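Local structure of mandelate racemase/muconate lactonizing protein (Thermobispora bispora, 3VC5) at residues Y164-F169 and R206-K211; P235-P240 and V259-E264; L335-N340 and H362-H367. The protein probably catalyses the magnesium-dependent dehydration of D-glucarate to 5-dehydro-4-deoxy-D-glucarate, the first step of glucarate breakdown. One frame throughout, in Å; residues are numbered along the deposited sequence.

Interaction 1. Residues Y164-F169 and R206-K211; sequences YSAYLF and RSIKLK. With PO4 (phosphate ion), chain B.
The phenol ring of Y167 is held between two neighbours: the extended side chain of K209 runs alongside over one face, its CD 3.8 Å from the ring centroid, while CZ of F169 sits over the opposite face, offset toward the rim. At the edge, near the ring plane, lies NZ of K211. The ring of F169 has CB of K211 over one face, 30° off the normal, and O1 of the bound phosphate at its edge. The hydroxyl of Y167 takes two bonds, since NZ of K209 and NZ of K211 each donate to OH at 3.0 Å. K209 reaches it by staying straight, CG anti to the backbone N (chi1 177°) and the chain extended beyond; K211 bends at its second and third torsions and also donates from NZ to O4 of the phosphate at 2.7 Å. Both ammonium groups have acidic partners as well, K209 in E264 and D365, K211 in D239. A phenylalanine in place of Y167 would probably keep the ring packing but leave both lysine NZ atoms without the shared oxygen that links them. Beneath these side chains the backbones pair in parallel: N of A166 bonds to O of S207 (2.9 Å) and N of K211 to O of L168 (2.8 Å). On the other face of the sheet CD1 of L168 meets CG2 of I208 at 3.5 Å, under helices 189-203 and 217-230. The pairing belongs to a right-handed beta-alpha-beta unit of the enolase-superfamily barrel, whose strand 208-211 carries K211, the predicted proton acceptor, into the active site.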
loop_
_atom_site.group_PDB
_atom_site.type_symbol
_atom_site.label_atom_id
_atom_site.label_comp_id
_atom_site.label_asym_id
_atom_site.label_seq_id
_atom_site.Cartn_x
_atom_site.Cartn_y
_atom_site.Cartn_z
ATOM N N TYR A 164 9.183 -18.440 11.531
ATOM C CA TYR A 164 10.317 -18.512 10.632
ATOM C C TYR A 164 10.565 -19.969 10.251
ATOM O O TYR A 164 10.261 -20.884 11.022
ATOM C CB TYR A 164 11.596 -17.869 11.239
ATOM C CG TYR A 164 11.555 -16.351 11.270
ATOM C CD1 TYR A 164 12.086 -15.594 10.209
ATOM C CD2 TYR A 164 10.950 -15.687 12.321
ATOM C CE1 TYR A 164 12.027 -14.200 10.218
ATOM C CE2 TYR A 164 10.894 -14.306 12.356
ATOM C CZ TYR A 164 11.415 -13.564 11.273
ATOM O OH TYR A 164 11.356 -12.201 11.312
ATOM N N SER A 165 11.169 -20.171 9.087
ATOM C CA SER A 165 11.588 -21.491 8.610
ATOM C C SER A 165 13.018 -21.811 9.034
ATOM O O SER A 165 13.831 -20.915 9.335
ATOM C CB SER A 165 11.489 -21.553 7.074
ATOM O OG SER A 165 12.357 -20.585 6.499
ATOM N N ALA A 166 13.320 -23.107 9.054
ATOM C CA ALA A 166 14.676 -23.597 9.172
ATOM C C ALA A 166 15.317 -23.517 7.788
ATOM O O ALA A 166 14.869 -24.212 6.863
ATOM C CB ALA A 166 14.652 -25.064 9.645
ATOM N N TYR A 167 16.352 -22.694 7.658
ATOM C CA TYR A 167 16.997 -22.436 6.359
ATOM C C TYR A 167 18.181 -23.398 6.235
ATOM O O TYR A 167 19.266 -23.142 6.739
ATOM C CB TYR A 167 17.476 -20.989 6.249
ATOM C CG TYR A 167 17.491 -20.452 4.821
ATOM C CD1 TYR A 167 17.720 -21.287 3.726
ATOM C CD2 TYR A 167 17.312 -19.083 4.587
ATOM C CE1 TYR A 167 17.716 -20.781 2.424
ATOM C CE2 TYR A 167 17.302 -18.566 3.270
ATOM C CZ TYR A 167 17.522 -19.408 2.207
ATOM O OH TYR A 167 17.488 -18.931 0.879
ATOM N N LEU A 168 17.935 -24.545 5.611
ATOM C CA LEU A 168 18.960 -25.564 5.472
ATOM C C LEU A 168 19.794 -25.337 4.212
ATOM O O LEU A 168 19.275 -24.929 3.126
ATOM C CB LEU A 168 18.326 -26.957 5.419
ATOM C CG LEU A 168 17.268 -27.322 6.470
ATOM C CD1 LEU A 168 16.787 -28.779 6.298
ATOM C CD2 LEU A 168 17.823 -27.113 7.902
ATOM N N PHE A 169 21.070 -25.674 4.342
ATOM C CA PHE A 169 22.021 -25.583 3.254
ATOM C C PHE A 169 22.883 -26.814 3.227
ATOM O O PHE A 169 23.311 -27.292 4.282
ATOM C CB PHE A 169 22.999 -24.434 3.478
ATOM C CG PHE A 169 22.404 -23.051 3.285
ATOM C CD1 PHE A 169 21.654 -22.448 4.286
ATOM C CD2 PHE A 169 22.633 -22.349 2.104
ATOM C CE1 PHE A 169 21.123 -21.143 4.116
ATOM C CE2 PHE A 169 22.093 -21.045 1.910
ATOM C CZ PHE A 169 21.340 -20.454 2.903
ATOM N N ARG A 206 8.984 -24.651 12.546
ATOM C CA ARG A 206 7.876 -25.527 12.160
ATOM C C ARG A 206 7.669 -25.606 10.636
ATOM O O ARG A 206 6.652 -26.154 10.165
ATOM C CB ARG A 206 6.585 -25.080 12.876
ATOM C CG ARG A 206 6.674 -25.191 14.422
ATOM C CD ARG A 206 5.420 -24.683 15.081
ATOM N NE ARG A 206 5.384 -25.011 16.503
ATOM C CZ ARG A 206 4.333 -24.790 17.290
ATOM N NH1 ARG A 206 3.239 -24.235 16.787
ATOM N NH2 ARG A 206 4.373 -25.120 18.574
ATOM N N SER A 207 8.618 -25.043 9.887
ATOM C CA SER A 207 8.658 -25.049 8.427
ATOM C C SER A 207 10.133 -25.246 8.085
ATOM O O SER A 207 11.018 -24.833 8.859
ATOM C CB SER A 207 8.206 -23.688 7.840
ATOM O OG SER A 207 6.804 -23.575 7.782
ATOM N N ILE A 208 10.399 -25.860 6.937
ATOM C CA ILE A 208 11.764 -26.179 6.502
ATOM C C ILE A 208 11.978 -25.757 5.058
ATOM O O ILE A 208 11.116 -26.016 4.215
ATOM C CB ILE A 208 12.021 -27.696 6.606
ATOM C CG1 ILE A 208 11.946 -28.153 8.075
ATOM C CG2 ILE A 208 13.372 -28.044 6.026
ATOM C CD1 ILE A 208 11.949 -29.692 8.200
ATOM N N LYS A 209 13.123 -25.129 4.788
ATOM C CA LYS A 209 13.527 -24.763 3.441
ATOM C C LYS A 209 14.877 -25.397 3.160
ATOM O O LYS A 209 15.759 -25.395 4.014
ATOM C CB LYS A 209 13.667 -23.244 3.342
ATOM C CG LYS A 209 14.146 -22.745 2.017
ATOM C CD LYS A 209 14.231 -21.235 2.036
ATOM C CE LYS A 209 14.444 -20.785 0.591
ATOM N NZ LYS A 209 14.549 -19.359 0.439
ATOM N N LEU A 210 15.047 -25.946 1.965
ATOM C CA LEU A 210 16.349 -26.428 1.547
ATOM C C LEU A 210 16.862 -25.585 0.418
ATOM O O LEU A 210 16.191 -25.471 -0.635
ATOM C CB LEU A 210 16.263 -27.892 1.080
ATOM C CG LEU A 210 17.559 -28.533 0.538
ATOM C CD1 LEU A 210 18.722 -28.465 1.547
ATOM C CD2 LEU A 210 17.335 -29.984 0.087
ATOM N N LYS A 211 18.061 -25.023 0.607
ATOM C CA LYS A 211 18.773 -24.339 -0.473
ATOM C C LYS A 211 19.308 -25.380 -1.439
ATOM O O LYS A 211 20.128 -26.208 -1.050
ATOM C CB LYS A 211 19.964 -23.546 0.101
ATOM C CG LYS A 211 20.661 -22.656 -0.905
ATOM C CD LYS A 211 19.678 -21.562 -1.378
ATOM C CE LYS A 211 20.154 -20.199 -1.107
ATOM N NZ LYS A 211 19.101 -19.230 -1.606
HETATM P P PO4 B . 21.859 -16.839 -0.078
HETATM O O1 PO4 B . 22.782 -17.877 -0.589
HETATM O O2 PO4 B . 22.179 -16.713 1.396
HETATM O O3 PO4 B . 22.086 -15.544 -0.738
HETATM O O4 PO4 B . 20.507 -17.287 -0.306
HETATM O O HOH W 1 8.233 -21.927 12.389
#

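Interaction 2. Residues P235-P240 and V259-E264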
loop_
_atom_site.group_PDB
_atom_site.type_symbol
_atom_site.label_atom_id
_atom_site.label_comp_id
_atom_site.label_asym_id
_atom_site.label_seq_id
_atom_site.Cartn_x
_atom_site.Cartn_y
_atom_site.Cartn_z
ATOM N N PRO A 235 5.724 -27.994 6.689
ATOM C CA PRO A 235 5.796 -27.555 5.299
ATOM C C PRO A 235 7.249 -27.523 4.824
ATOM O O PRO A 235 8.144 -27.139 5.593
ATOM C CB PRO A 235 5.202 -26.141 5.349
ATOM C CG PRO A 235 4.296 -26.157 6.565
ATOM C CD PRO A 235 4.984 -27.051 7.547
ATOM N N LEU A 236 7.475 -27.914 3.568
ATOM C CA LEU A 236 8.819 -27.995 2.994
ATOM C C LEU A 236 8.935 -27.136 1.758
ATOM O O LEU A 236 7.992 -27.077 0.968
ATOM C CB LEU A 236 9.148 -29.434 2.582
ATOM C CG LEU A 236 9.090 -30.501 3.672
ATOM C CD1 LEU A 236 9.493 -31.854 3.098
ATOM C CD2 LEU A 236 9.973 -30.132 4.838
ATOM N N ARG A 237 10.087 -26.480 1.580
ATOM C CA ARG A 237 10.329 -25.677 0.371
ATOM C C ARG A 237 11.666 -26.084 -0.190
ATOM O O ARG A 237 12.530 -26.493 0.558
ATOM C CB ARG A 237 10.410 -24.183 0.733
ATOM C CG ARG A 237 9.220 -23.652 1.528
ATOM C CD ARG A 237 9.674 -22.484 2.450
ATOM N NE ARG A 237 8.531 -21.893 3.095
ATOM C CZ ARG A 237 8.553 -20.777 3.811
ATOM N NH1 ARG A 237 7.405 -20.327 4.311
ATOM N NH2 ARG A 237 9.707 -20.127 4.042
ATOM N N LEU A 238 11.844 -25.944 -1.508
ATOM C CA LEU A 238 13.114 -26.228 -2.158
ATOM C C LEU A 238 13.444 -25.042 -3.046
ATOM O O LEU A 238 12.569 -24.581 -3.792
ATOM C CB LEU A 238 13.022 -27.505 -3.002
ATOM C CG LEU A 238 14.257 -27.901 -3.839
ATOM C CD1 LEU A 238 15.500 -28.108 -2.981
ATOM C CD2 LEU A 238 13.958 -29.173 -4.657
ATOM N N ASP A 239 14.695 -24.562 -2.975
ATOM C CA ASP A 239 15.085 -23.300 -3.615
ATOM C C ASP A 239 16.373 -23.447 -4.450
ATOM O O ASP A 239 17.467 -23.218 -3.944
ATOM C CB ASP A 239 15.283 -22.232 -2.520
ATOM C CG ASP A 239 15.729 -20.902 -3.075
ATOM O OD1 ASP A 239 15.602 -20.657 -4.307
ATOM O OD2 ASP A 239 16.217 -20.089 -2.263
ATOM N N PRO A 240 16.246 -23.813 -5.743
ATOM C CA PRO A 240 17.444 -23.965 -6.571
ATOM C C PRO A 240 18.034 -22.662 -7.167
ATOM O O PRO A 240 19.010 -22.733 -7.913
ATOM C CB PRO A 240 16.987 -24.910 -7.702
ATOM C CG PRO A 240 15.635 -25.387 -7.326
ATOM C CD PRO A 240 15.053 -24.382 -6.396
ATOM N N VAL A 259 4.314 -32.741 -1.737
ATOM C CA VAL A 259 5.409 -32.675 -0.754
ATOM C C VAL A 259 5.839 -31.236 -0.411
ATOM O O VAL A 259 6.212 -30.962 0.734
ATOM C CB VAL A 259 6.635 -33.524 -1.201
ATOM C CG1 VAL A 259 7.701 -33.550 -0.123
ATOM C CG2 VAL A 259 6.212 -34.950 -1.548
ATOM N N LEU A 260 5.789 -30.323 -1.383
ATOM C CA LEU A 260 6.268 -28.929 -1.179
ATOM C C LEU A 260 5.149 -27.904 -0.913
ATOM O O LEU A 260 4.116 -27.911 -1.592
ATOM C CB LEU A 260 7.095 -28.466 -2.396
ATOM C CG LEU A 260 8.382 -29.234 -2.721
ATOM C CD1 LEU A 260 8.991 -28.729 -4.024
ATOM C CD2 LEU A 260 9.426 -29.197 -1.577
ATOM N N GLU A 261 5.366 -27.028 0.065
ATOM C CA GLU A 261 4.547 -25.834 0.284
ATOM C C GLU A 261 4.635 -24.995 -1.002
ATOM O O GLU A 261 3.629 -24.470 -1.498
ATOM C CB GLU A 261 5.088 -25.041 1.491
ATOM C CG GLU A 261 4.330 -23.765 1.821
ATOM C CD GLU A 261 4.960 -22.981 2.964
ATOM O OE1 GLU A 261 6.157 -23.207 3.276
ATOM O OE2 GLU A 261 4.251 -22.130 3.566
ATOM N N TYR A 262 5.856 -24.871 -1.530
ATOM C CA TYR A 262 6.107 -24.199 -2.809
ATOM C C TYR A 262 7.490 -24.561 -3.356
ATOM O O TYR A 262 8.378 -25.006 -2.597
ATOM C CB TYR A 262 5.887 -22.665 -2.734
ATOM C CG TYR A 262 6.638 -21.845 -1.697
ATOM C CD1 TYR A 262 5.938 -21.222 -0.647
ATOM C CD2 TYR A 262 8.028 -21.636 -1.778
ATOM C CE1 TYR A 262 6.587 -20.438 0.275
ATOM C CE2 TYR A 262 8.699 -20.846 -0.819
ATOM C CZ TYR A 262 7.954 -20.242 0.190
ATOM O OH TYR A 262 8.555 -19.444 1.146
ATOM N N LEU A 263 7.663 -24.406 -4.670
ATOM C CA LEU A 263 8.948 -24.643 -5.321
ATOM C C LEU A 263 9.483 -23.245 -5.698
ATOM O O LEU A 263 8.871 -22.531 -6.481
ATOM C CB LEU A 263 8.769 -25.552 -6.561
ATOM C CG LEU A 263 9.987 -25.818 -7.451
ATOM C CD1 LEU A 263 11.146 -26.426 -6.621
ATOM C CD2 LEU A 263 9.619 -26.730 -8.660
ATOM N N GLU A 264 10.624 -22.868 -5.146
ATOM C CA GLU A 264 11.094 -21.487 -5.218
ATOM C C GLU A 264 12.156 -21.342 -6.304
ATOM O O GLU A 264 13.180 -22.027 -6.269
ATOM C CB GLU A 264 11.705 -21.145 -3.857
ATOM C CG GLU A 264 12.123 -19.727 -3.689
ATOM C CD GLU A 264 12.587 -19.474 -2.265
ATOM O OE1 GLU A 264 11.971 -20.020 -1.337
ATOM O OE2 GLU A 264 13.554 -18.732 -2.078
HETATM O O HOH W 2 5.096 -29.248 2.461
#
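R237 lays its aliphatic stem across the ring of Y262, with CG 4.0 Å from the ring centroid and offset toward the rim. Further out the guanidinium is turned 21° from the ring plane, and the phenol OH comes over the centre of its flat face, 2.9 Å above the plane. That approach gives no hydrogen bond between the two; OH of Y262 is instead bonded to OG of S336. The edge of the guanidinium serves E261: NE donates to OE1 at 2.7 Å in a nearly straight salt bridge that lies close to the guanidinium plane but meets the carboxylate oxygen from above its own plane, while the bond from NH1 to the same OE1 is weak. E261 reaches this edge fully extended, CG anti to the backbone N (chi1 180°), and its OE2 turns to H362. NH2 is paired with D365 and NH1 also bonds to the carbonyl of A363, which together should fix the rotation of the group.

Helix 246-255 links the two strands in a beta-alpha-beta unit of the barrel, and their parallel pairing is sparse. N of E261 bonds to O of L236 (2.8 Å) and N of E264 to O of L238 (2.9 Å), but between these bonds the buried N of L238 and O of Y262 have no partner. CD2 of L260 packs against CB of L236 and CB of L238, near helix 217-230.

At the C-terminal end of the strands two magnesium ligands, D239 and E264, converge, with OD2 of D239 and OE2 of E264 3.0 Å apart. No metal is bound in this chain, and such closeness of two acids is probably eased by K211, paired with D239, and K209, paired with E264.

Interaction 3. Residues L335-N340 and H362-H367. With PO4 (phosphate ion), chain B.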
loop_
_atom_site.group_PDB
_atom_site.type_symbol
_atom_site.label_atom_id
_atom_site.label_comp_id
_atom_site.label_asym_id
_atom_site.label_seq_id
_atom_site.Cartn_x
_atom_site.Cartn_y
_atom_site.Cartn_z
ATOM N N LEU A 335 2.269 -14.134 0.162
ATOM C CA LEU A 335 3.561 -13.585 0.558
ATOM C C LEU A 335 4.322 -14.440 1.514
ATOM O O LEU A 335 3.756 -14.970 2.496
ATOM C CB LEU A 335 3.411 -12.202 1.186
ATOM C CG LEU A 335 4.029 -11.032 0.387
ATOM C CD1 LEU A 335 3.356 -10.815 -0.920
ATOM C CD2 LEU A 335 4.002 -9.734 1.195
ATOM N N SER A 336 5.614 -14.561 1.222
ATOM C CA SER A 336 6.570 -15.073 2.180
ATOM C C SER A 336 7.643 -13.983 2.326
ATOM O O SER A 336 7.401 -12.825 1.952
ATOM C CB SER A 336 7.167 -16.387 1.663
ATOM O OG SER A 336 8.051 -16.964 2.606
ATOM N N MET A 337 8.818 -14.326 2.854
ATOM C CA MET A 337 9.846 -13.298 3.024
ATOM C C MET A 337 11.210 -13.909 2.790
ATOM O O MET A 337 11.542 -14.925 3.386
ATOM C CB MET A 337 9.801 -12.721 4.452
ATOM C CG MET A 337 10.699 -11.485 4.649
ATOM S SD MET A 337 10.586 -10.717 6.286
ATOM C CE MET A 337 8.891 -10.104 6.259
ATOM N N HIS A 338 12.000 -13.261 1.941
ATOM C CA HIS A 338 13.365 -13.646 1.617
ATOM C C HIS A 338 14.325 -13.053 2.656
ATOM O O HIS A 338 14.116 -11.923 3.169
ATOM C CB HIS A 338 13.703 -13.141 0.196
ATOM C CG HIS A 338 15.173 -13.120 -0.120
ATOM N ND1 HIS A 338 15.984 -12.015 0.116
ATOM C CD2 HIS A 338 15.978 -14.074 -0.661
ATOM C CE1 HIS A 338 17.225 -12.295 -0.273
ATOM N NE2 HIS A 338 17.247 -13.547 -0.736
ATOM N N SER A 339 15.412 -13.786 2.889
ATOM C CA SER A 339 16.452 -13.383 3.824
ATOM C C SER A 339 17.828 -13.342 3.113
ATOM O O SER A 339 18.076 -14.139 2.187
ATOM C CB SER A 339 16.465 -14.360 5.018
ATOM O OG SER A 339 17.566 -14.099 5.860
ATOM N N ASN A 340 18.716 -12.440 3.553
ATOM C CA ASN A 340 20.163 -12.578 3.330
ATOM C C ASN A 340 20.830 -12.585 4.721
ATOM O O ASN A 340 20.214 -12.115 5.714
ATOM C CB ASN A 340 20.747 -11.410 2.543
ATOM C CG ASN A 340 20.495 -11.502 1.057
ATOM O OD1 ASN A 340 19.780 -10.667 0.511
ATOM N ND2 ASN A 340 21.091 -12.487 0.389
ATOM N N HIS A 362 2.902 -16.930 5.216
ATOM C CA HIS A 362 3.826 -18.053 5.166
ATOM C C HIS A 362 4.970 -17.775 6.135
ATOM O O HIS A 362 5.256 -16.606 6.432
ATOM C CB HIS A 362 4.363 -18.229 3.736
ATOM C CG HIS A 362 3.318 -18.657 2.756
ATOM N ND1 HIS A 362 3.041 -19.982 2.482
ATOM C CD2 HIS A 362 2.461 -17.932 1.997
ATOM C CE1 HIS A 362 2.081 -20.052 1.571
ATOM N NE2 HIS A 362 1.704 -18.821 1.269
ATOM N N ALA A 363 5.631 -18.821 6.624
ATOM C CA ALA A 363 6.799 -18.638 7.518
ATOM C C ALA A 363 7.840 -17.802 6.786
ATOM O O ALA A 363 8.068 -18.003 5.587
ATOM C CB ALA A 363 7.407 -19.985 7.920
ATOM N N CYS A 364 8.449 -16.835 7.475
ATOM C CA CYS A 364 9.506 -16.047 6.853
ATOM C C CYS A 364 10.833 -16.777 6.892
ATOM O O CYS A 364 11.113 -17.556 7.819
ATOM C CB CYS A 364 9.695 -14.696 7.575
ATOM S SG CYS A 364 8.260 -13.602 7.582
ATOM N N ASP A 365 11.701 -16.473 5.924
ATOM C CA ASP A 365 13.062 -17.024 5.951
ATOM C C ASP A 365 13.948 -16.196 6.865
ATOM O O ASP A 365 13.743 -14.997 7.001
ATOM C CB ASP A 365 13.662 -17.049 4.550
ATOM C CG ASP A 365 13.008 -18.090 3.658
ATOM O OD1 ASP A 365 12.303 -18.985 4.170
ATOM O OD2 ASP A 365 13.151 -17.952 2.424
ATOM N N THR A 366 14.924 -16.848 7.498
ATOM C CA THR A 366 16.007 -16.116 8.161
ATOM C C THR A 366 17.299 -16.937 8.165
ATOM O O THR A 366 17.257 -18.181 8.265
ATOM C CB THR A 366 15.658 -15.721 9.621
ATOM O OG1 THR A 366 16.749 -14.955 10.161
ATOM C CG2 THR A 366 15.324 -16.920 10.499
ATOM N N HIS A 367 18.441 -16.259 8.036
ATOM C CA HIS A 367 19.756 -16.898 8.175
ATOM C C HIS A 367 20.210 -16.940 9.631
ATOM O O HIS A 367 21.294 -17.419 9.926
ATOM C CB HIS A 367 20.803 -16.153 7.360
ATOM C CG HIS A 367 20.681 -16.345 5.871
ATOM N ND1 HIS A 367 19.692 -15.748 5.106
ATOM C CD2 HIS A 367 21.424 -17.083 5.011
ATOM C CE1 HIS A 367 19.857 -16.093 3.836
ATOM N NE2 HIS A 367 20.907 -16.894 3.752
HETATM P P PO4 B . 21.859 -16.839 -0.078
HETATM O O1 PO4 B . 22.782 -17.877 -0.589
HETATM O O2 PO4 B . 22.179 -16.713 1.396
HETATM O O3 PO4 B . 22.086 -15.544 -0.738
HETATM O O4 PO4 B . 20.507 -17.287 -0.306
HETATM O O HOH W 3 15.232 -16.345 1.581
#
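With chi1 at 173°, the hydroxyl of S339 swings away from its own amide and across to H367, whose own CG stands anti to its carbonyl carbon (chi1 -73°) and turns the imidazole edge toward the hydroxyl. OG and ND1 meet at 2.8 Å, the hydroxyl lying in the ring plane at its edge, in a hydrogen bond that could run in either direction. The far nitrogen of the same ring, NE2, donates to O2 of the phosphate at 2.7 Å, though the bond is bent, with an angle of 137° at the hydrogen. S339 thus probably orients H367, which binds the phosphate together with K211, N42, H47 and R421, as a second-shell residue does for a first-shell one.

Further back, N of D365 bonds to O of M337 at 3.0 Å, and a water accepts from N of S339 and donates to OD2 of D365. OD2 also pairs with K209, while OD1 takes R237 and OG of S165, so the carboxylate joins several strands of the sheet. CB of M337 lies 3.6 Å from SG of C364, and the bend at its third torsion keeps CE near that sulfur, both residues lying against helix 344-355.

At the other end the imidazole of H362 sets CD2 in its own plane 3.3 Å from O of L335; the backbone bond from N of H362 to that oxygen is weak. The ring nitrogens of H362 are bonded to E261 (ND1) and E334 (NE2).

The loop 362-367 runs alongside the extension of strand 334-337, closing the enolase-type barrel on this side. Just after strand 334-337, H338, the predicted proton acceptor bonded to D311, stands beside the pocket where the phosphate binds.

Taken together, the three contacts trace part of one barrel. Along the chain they follow in series: interaction 1 closes before interaction 2 opens, and interaction 2 before interaction 3. The first two share the sheet directly, since strands 208-211 and 236-239 are neighbours in it, and their centres lie about 9 Å apart. Interaction 3, where strand 334-337 meets the loop 362-367 bonded to strand 161-169, is about 9 Å from interaction 1 and about 13 Å from interaction 2, and this loop reaches back to both. Each pair is joined by polar contacts, and interactions 1 and 3 touch the same phosphate, so predicted catalytic residues and magnesium ligands from separate strands gather around one pocket.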